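PDB 4QRN: 5-Carboxyvanillate Decarboxylase from Novosphingobium aromaticivorans, which probably catalyses the metal-dependent decarboxylation of 5-carboxyvanillate to vanillate. Local coordinates for residues D26-T29 with G30-G34; S311-W315 with E316-K320. All blocks are in the same frame, centred on the assembly; numbering follows the deposited sequence. Where two conformers were deposited one is given.

Interaction 1 (D26-T29 with G30-G34)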
ATOM      1  N   ASP A  26     -25.345  22.572  10.802  1.00 18.45           N
ATOM      2  CA  ASP A  26     -25.377  23.294   9.532  1.00 18.60           C
ATOM      3  C   ASP A  26     -24.062  23.133   8.769  1.00 15.64           C
ATOM      4  O   ASP A  26     -22.968  23.265   9.326  1.00 14.59           O
ATOM      5  CB  ASP A  26     -25.606  24.786   9.755  1.00 21.34           C
ATOM      6  CG  ASP A  26     -26.949  25.109  10.392  1.00 24.95           C
ATOM      7  OD1 ASP A  26     -27.844  24.230  10.453  1.00 25.90           O
ATOM      8  OD2 ASP A  26     -27.103  26.275  10.832  1.00 26.29           O
ATOM      9  N   LEU A  27     -24.166  22.859   7.488  1.00 14.35           N
ATOM     10  CA  LEU A  27     -23.008  22.887   6.607  1.00 12.28           C
ATOM     11  C   LEU A  27     -23.439  23.786   5.474  1.00 12.01           C
ATOM     12  O   LEU A  27     -24.296  23.402   4.668  1.00 14.35           O
ATOM     13  CB  LEU A  27     -22.715  21.488   6.098  1.00 10.98           C
ATOM     14  CG  LEU A  27     -22.040  20.557   7.100  1.00 10.33           C
ATOM     15  CD1 LEU A  27     -22.029  19.154   6.550  1.00 10.04           C
ATOM     16  CD2 LEU A  27     -20.611  21.015   7.370  1.00 11.88           C
ATOM     17  N   LYS A  28     -22.866  24.988   5.431  1.00  9.81           N
ATOM     18  CA  LYS A  28     -23.397  26.025   4.558  1.00  9.55           C
ATOM     19  C   LYS A  28     -22.453  26.287   3.413  1.00  8.54           C
ATOM     20  O   LYS A  28     -21.236  26.373   3.607  1.00  8.67           O
ATOM     21  CB  LYS A  28     -23.575  27.329   5.339  1.00 11.02           C
ATOM     22  CG  LYS A  28     -24.405  27.208   6.604  1.00 13.66           C
ATOM     23  CD  LYS A  28     -24.490  28.553   7.303  1.00 17.54           C
ATOM     24  CE  LYS A  28     -25.245  28.462   8.606  1.00 21.24           C
ATOM     25  NZ  LYS A  28     -25.307  29.790   9.277  1.00 23.88           N
ATOM     26  N   THR A  29     -23.002  26.450   2.225  1.00  9.02           N
ATOM     27  CA  THR A  29     -22.258  27.074   1.138  1.00  8.80           C
ATOM     28  C   THR A  29     -22.024  28.551   1.419  1.00  9.52           C
ATOM     29  O   THR A  29     -22.678  29.141   2.276  1.00 11.26           O
ATOM     30  CB  THR A  29     -22.986  26.886  -0.194  1.00 10.00           C
ATOM     31  OG1 THR A  29     -24.289  27.460  -0.076  1.00 10.32           O
ATOM     32  CG2 THR A  29     -23.109  25.377  -0.531  1.00 10.62           C
ATOM     33  N   GLY A  30     -21.066  29.132   0.704  1.00  9.62           N
ATOM     34  CA  GLY A  30     -20.863  30.569   0.727  1.00 10.74           C
ATOM     35  C   GLY A  30     -19.603  31.039   1.415  1.00 10.51           C
ATOM     36  O   GLY A  30     -19.311  32.234   1.372  1.00 12.03           O
ATOM     37  N   GLY A  31     -18.855  30.159   2.073  1.00  9.53           N
ATOM     38  CA  GLY A  31     -17.547  30.532   2.574  1.00 10.25           C
ATOM     39  C   GLY A  31     -17.505  31.227   3.921  1.00 10.37           C
ATOM     40  O   GLY A  31     -16.448  31.739   4.298  1.00 10.79           O
ATOM     41  N   GLU A  32     -18.597  31.217   4.681  1.00 10.94           N
ATOM     42  CA  GLU A  32     -18.597  31.936   5.960  1.00 12.83           C
ATOM     43  C   GLU A  32     -17.676  31.350   7.033  1.00 13.30           C
ATOM     44  O   GLU A  32     -17.337  32.039   7.984  1.00 15.54           O
ATOM     45  CB  GLU A  32     -20.023  32.093   6.477  1.00 14.89           C
ATOM     46  CG  GLU A  32     -20.843  32.967   5.538  1.00 19.62           C
ATOM     47  CD  GLU A  32     -22.315  32.995   5.867  1.00 23.64           C
ATOM     48  OE1 GLU A  32     -22.816  34.091   6.195  1.00 26.14           O
ATOM     49  OE2 GLU A  32     -22.974  31.933   5.781  1.00 24.60           O
ATOM     50  N   GLN A  33     -17.245  30.108   6.885  1.00 12.54           N
ATOM     51  CA  GLN A  33     -16.263  29.564   7.826  0.52 12.67           C
ATOM     52  C   GLN A  33     -14.876  30.173   7.587  1.00 10.21           C
ATOM     53  O   GLN A  33     -13.979  29.971   8.397  1.00 10.92           O
ATOM     54  CB  GLN A  33     -16.243  28.042   7.869  0.52 15.26           C
ATOM     55  CG  GLN A  33     -16.119  27.404   6.569  0.52 14.83           C
ATOM     56  CD  GLN A  33     -17.343  27.554   5.719  0.52 13.40           C
ATOM     57  OE1 GLN A  33     -18.443  27.813   6.176  0.52 14.58           O
ATOM     58  NE2 GLN A  33     -17.142  27.487   4.486  0.52 12.54           N
ATOM     59  N   GLY A  34     -14.696  30.894   6.478  1.00 10.06           N
ATOM     60  CA  GLY A  34     -13.402  31.475   6.140  1.00 10.31           C
ATOM     61  C   GLY A  34     -12.751  30.853   4.921  1.00  9.62           C
ATOM     62  O   GLY A  34     -11.635  31.243   4.562  1.00 10.65           O
TER
HETATM   63  O   HOH W   1     -18.881  27.328   2.355  1.00  8.75           O
HETATM   64  O   HOH W   2     -20.734  25.865   7.121  1.00 12.60           O
HETATM   65  O   HOH W   3     -21.136  29.896   4.483  1.00 24.18           O

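Interaction 2 (S311-W315 with E316-K320)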
ATOM      1  N   SER A 311      -9.297  12.276  -0.620  1.00  6.57           N
ATOM      2  CA  SER A 311     -10.505  11.513  -0.902  1.00  6.42           C
ATOM      3  C   SER A 311     -10.531  10.217  -0.100  1.00  6.37           C
ATOM      4  O   SER A 311      -9.542   9.496  -0.046  1.00  7.25           O
ATOM      5  CB  SER A 311     -10.639  11.216  -2.395  1.00  7.33           C
ATOM      6  OG  SER A 311      -9.427  10.657  -2.873  1.00  7.36           O
ATOM      7  N   GLY A 312     -11.659   9.942   0.555  1.00  7.09           N
ATOM      8  CA  GLY A 312     -11.816   8.741   1.338  1.00  7.44           C
ATOM      9  C   GLY A 312     -11.071   8.696   2.659  1.00  7.32           C
ATOM     10  O   GLY A 312     -11.161   7.673   3.369  1.00  8.21           O
ATOM     11  N   VAL A 313     -10.347   9.767   2.996  1.00  6.59           N
ATOM     12  CA  VAL A 313      -9.473   9.766   4.164  1.00  6.71           C
ATOM     13  C   VAL A 313      -9.751  11.048   4.950  1.00  6.40           C
ATOM     14  O   VAL A 313      -8.971  12.014   4.940  1.00  6.90           O
ATOM     15  CB  VAL A 313      -7.993   9.612   3.776  1.00  7.05           C
ATOM     16  CG1 VAL A 313      -7.131   9.541   5.042  1.00  7.43           C
ATOM     17  CG2 VAL A 313      -7.800   8.334   2.967  1.00  7.58           C
ATOM     18  N   ALA A 314     -10.908  11.074   5.624  1.00  7.04           N
ATOM     19  CA  ALA A 314     -11.329  12.230   6.424  1.00  7.61           C
ATOM     20  C   ALA A 314     -10.764  11.996   7.825  1.00  7.40           C
ATOM     21  O   ALA A 314     -11.482  11.745   8.792  1.00  8.41           O
ATOM     22  CB  ALA A 314     -12.845  12.366   6.405  1.00  8.43           C
ATOM     23  N   TRP A 315      -9.434  12.066   7.927  1.00  6.98           N
ATOM     24  CA  TRP A 315      -8.729  11.539   9.097  1.00  7.50           C
ATOM     25  C   TRP A 315      -7.512  12.413   9.367  1.00  7.40           C
ATOM     26  O   TRP A 315      -6.536  12.407   8.618  1.00  7.82           O
ATOM     27  CB  TRP A 315      -8.352  10.071   8.871  1.00  7.82           C
ATOM     28  CG  TRP A 315      -7.856   9.382  10.100  1.00  7.78           C
ATOM     29  CD1 TRP A 315      -8.284   9.571  11.387  1.00  8.73           C
ATOM     30  CD2 TRP A 315      -6.840   8.376  10.154  1.00  6.81           C
ATOM     31  NE1 TRP A 315      -7.589   8.737  12.240  1.00  8.92           N
ATOM     32  CE2 TRP A 315      -6.701   7.987  11.506  1.00  7.86           C
ATOM     33  CE3 TRP A 315      -6.057   7.744   9.183  1.00  7.42           C
ATOM     34  CZ2 TRP A 315      -5.789   7.009  11.904  1.00  7.94           C
ATOM     35  CZ3 TRP A 315      -5.179   6.773   9.570  1.00  7.51           C
ATOM     36  CH2 TRP A 315      -5.032   6.425  10.919  1.00  7.89           C
ATOM     37  N   GLU A 316      -7.603  13.187  10.438  1.00  7.70           N
ATOM     38  CA  GLU A 316      -6.606  14.227  10.731  1.00  8.94           C
ATOM     39  C   GLU A 316      -5.149  13.712  10.784  1.00  8.96           C
ATOM     40  O   GLU A 316      -4.273  14.374  10.224  1.00  9.74           O
ATOM     41  CB  GLU A 316      -6.959  14.942  12.051  1.00 10.52           C
ATOM     42  CG  GLU A 316      -8.390  15.415  12.155  1.00 13.95           C
ATOM     43  CD  GLU A 316      -9.399  14.443  12.799  1.00 15.91           C
ATOM     44  OE1 GLU A 316      -9.380  13.178  12.585  1.00 15.53           O
ATOM     45  OE2 GLU A 316     -10.269  15.009  13.512  1.00 19.05           O
ATOM     46  N   PRO A 317      -4.873  12.576  11.468  1.00  9.53           N
ATOM     47  CA  PRO A 317      -3.458  12.172  11.544  1.00 10.74           C
ATOM     48  C   PRO A 317      -2.841  11.963  10.165  1.00  9.24           C
ATOM     49  O   PRO A 317      -1.671  12.304   9.940  1.00  8.93           O
ATOM     50  CB  PRO A 317      -3.513  10.855  12.342  1.00 13.04           C
ATOM     51  CG  PRO A 317      -4.777  10.883  13.086  1.00 11.63           C
ATOM     52  CD  PRO A 317      -5.747  11.716  12.297  1.00 10.66           C
ATOM     53  N   ALA A 318      -3.599  11.357   9.256  1.00  8.59           N
ATOM     54  CA  ALA A 318      -3.071  11.074   7.931  1.00  8.14           C
ATOM     55  C   ALA A 318      -2.937  12.347   7.099  1.00  7.31           C
ATOM     56  O   ALA A 318      -1.943  12.523   6.385  1.00  8.09           O
ATOM     57  CB  ALA A 318      -3.918  10.057   7.217  1.00  9.24           C
ATOM     58  N   ILE A 319      -3.917  13.239   7.193  1.00  7.56           N
ATOM     59  CA  ILE A 319      -3.832  14.506   6.476  1.00  8.06           C
ATOM     60  C   ILE A 319      -2.605  15.283   6.947  1.00  7.65           C
ATOM     61  O   ILE A 319      -1.836  15.793   6.135  1.00  8.20           O
ATOM     62  CB  ILE A 319      -5.118  15.336   6.673  1.00  8.42           C
ATOM     63  CG1 ILE A 319      -6.296  14.613   6.015  1.00  8.51           C
ATOM     64  CG2 ILE A 319      -4.935  16.726   6.110  1.00  9.31           C
ATOM     65  CD1 ILE A 319      -7.630  15.163   6.467  1.00  8.74           C
ATOM     66  N   LYS A 320      -2.436  15.391   8.261  1.00  8.18           N
ATOM     67  CA  LYS A 320      -1.318  16.156   8.790  1.00  8.56           C
ATOM     68  C   LYS A 320       0.018  15.527   8.419  1.00  8.36           C
ATOM     69  O   LYS A 320       0.984  16.239   8.138  1.00  8.06           O
ATOM     70  CB  LYS A 320      -1.443  16.312  10.306  1.00  9.63           C
ATOM     71  CG  LYS A 320      -2.512  17.311  10.722  1.00 11.04           C
ATOM     72  CD  LYS A 320      -2.597  17.461  12.232  1.00 12.64           C
ATOM     73  CE  LYS A 320      -3.471  18.649  12.628  1.00 13.61           C
ATOM     74  NZ  LYS A 320      -3.563  18.747  14.127  1.00 13.77           N
TER
HETATM   75  O   HOH W   4     -11.509  11.174  11.553  0.56 16.95           O

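Interaction 1 (D26-T29 with G30-G34)
The Glu32 carboxylate meets Lys28 through OE2. Lys28 CD lies 4.0 Å from Glu32 OE2, somewhat above the carboxylate plane. Water 3 reaches OE2 from slightly below that plane. The ammonium is less close: Lys28 NZ stands 4.7 Å from Glu32 OE2, so the opposite charges face each other without touching. Water 3 also donates to Thr29 O (2.8 Å) and accepts from Glu32 N. The Gln33 amide has a water at each end: NE2 donates to water 1 at 2.8 Å, and OE1 takes a long bond of 3.2 Å from water 2. Water 1 goes on to Lys28 O and Gly31 N, and water 2 to Lys28 N. Gln33 reaches back because its chain is folded about CB-CG (chi2 -70°); of its two modelled conformers, one makes these bonds. No direct hydrogen bond joins 26-29 to 30-34. Arg37 also binds Lys28 O, and Asp105 takes the N-H of Gly30. Gly30 and Gly31 both have positive phi, and a CB on either would strike the preceding carbonyl. The result is a water-bridged surface loop ending in a type I beta turn, closed by Gly34 N to Gly31 O (2.9 Å), ahead of strand 38-44.

Interaction 2 (S311-W315 with E316-K320)
Pro317 lies over one face of the Trp315 indole. Its CD sits 3.6 Å from the centroid of the five-membered ring, 19° off the normal, a CH-pi contact. Pro317 CG reaches on toward NE1 and CE2. The two side chains run roughly at right angles. Further round the ring, Ala318 CB meets Trp315 CE3 obliquely, 3.7 Å away. The indole gets there because CG is anti to the backbone N, beside the carbonyl carbon (chi1 -169°). Val313 also touches the Ala318 methyl, its CG1 to Ala318 CB at 3.9 Å. Trp315 holds the N-cap position of helix 316-326. Its carbonyl O takes a nearly straight bond from Ile319 N (3.1 Å, 169°) and a weak one from Ala318 N. Pro317 has no N-H to offer, which costs nothing in the first turn of a helix. With an alanine in place of Trp315, the Pro317 ring would probably lose the aromatic face it rests on and the Ala318 methyl its neighbour, opening a gap beside Pro269 of the second subunit. Water 4 ties the approach to the helix, donating to Ala314 O (2.8 Å) and to Glu316 OE1 (3.1 Å). The bend of the Glu316 chain at chi2 brings OE1 back over the Trp315 backbone. An inverse gamma turn is centred on Ala314, with a weak bond from Trp315 N to Val313 O. Farther out, Tyr270 and Phe321 of the second subunit pack on Ala318 and Pro317. At the other end of the loop, Ser311 OG bonds Glu41, a manganese ligand, and His263 N.

How the interactions relate
Interaction 1 comes first along the chain, in the loop before strand 38-44. Interaction 2 follows much later, where strand 306-309 leads into helix 316-326. Their centres are about 21 Å apart and their nearest atoms about 11 Å, so they do not touch. Both pack on helix 343-350: Leu27 on Ala343 and Val346, Ala314 and Ile319 on Met349. Interaction 1 is at the surface, away from the metal and ligand. Interaction 2 is partly buried, with the Val313 side chain about 9 Å from the bound nitrobenzoate. Strands 38-44 and 306-309 probably belong to the (beta/alpha)8 barrel expected of amidohydrolases. Interaction 1 leads into the first; interaction 2 follows the second, near the metal site and at the subunit interface.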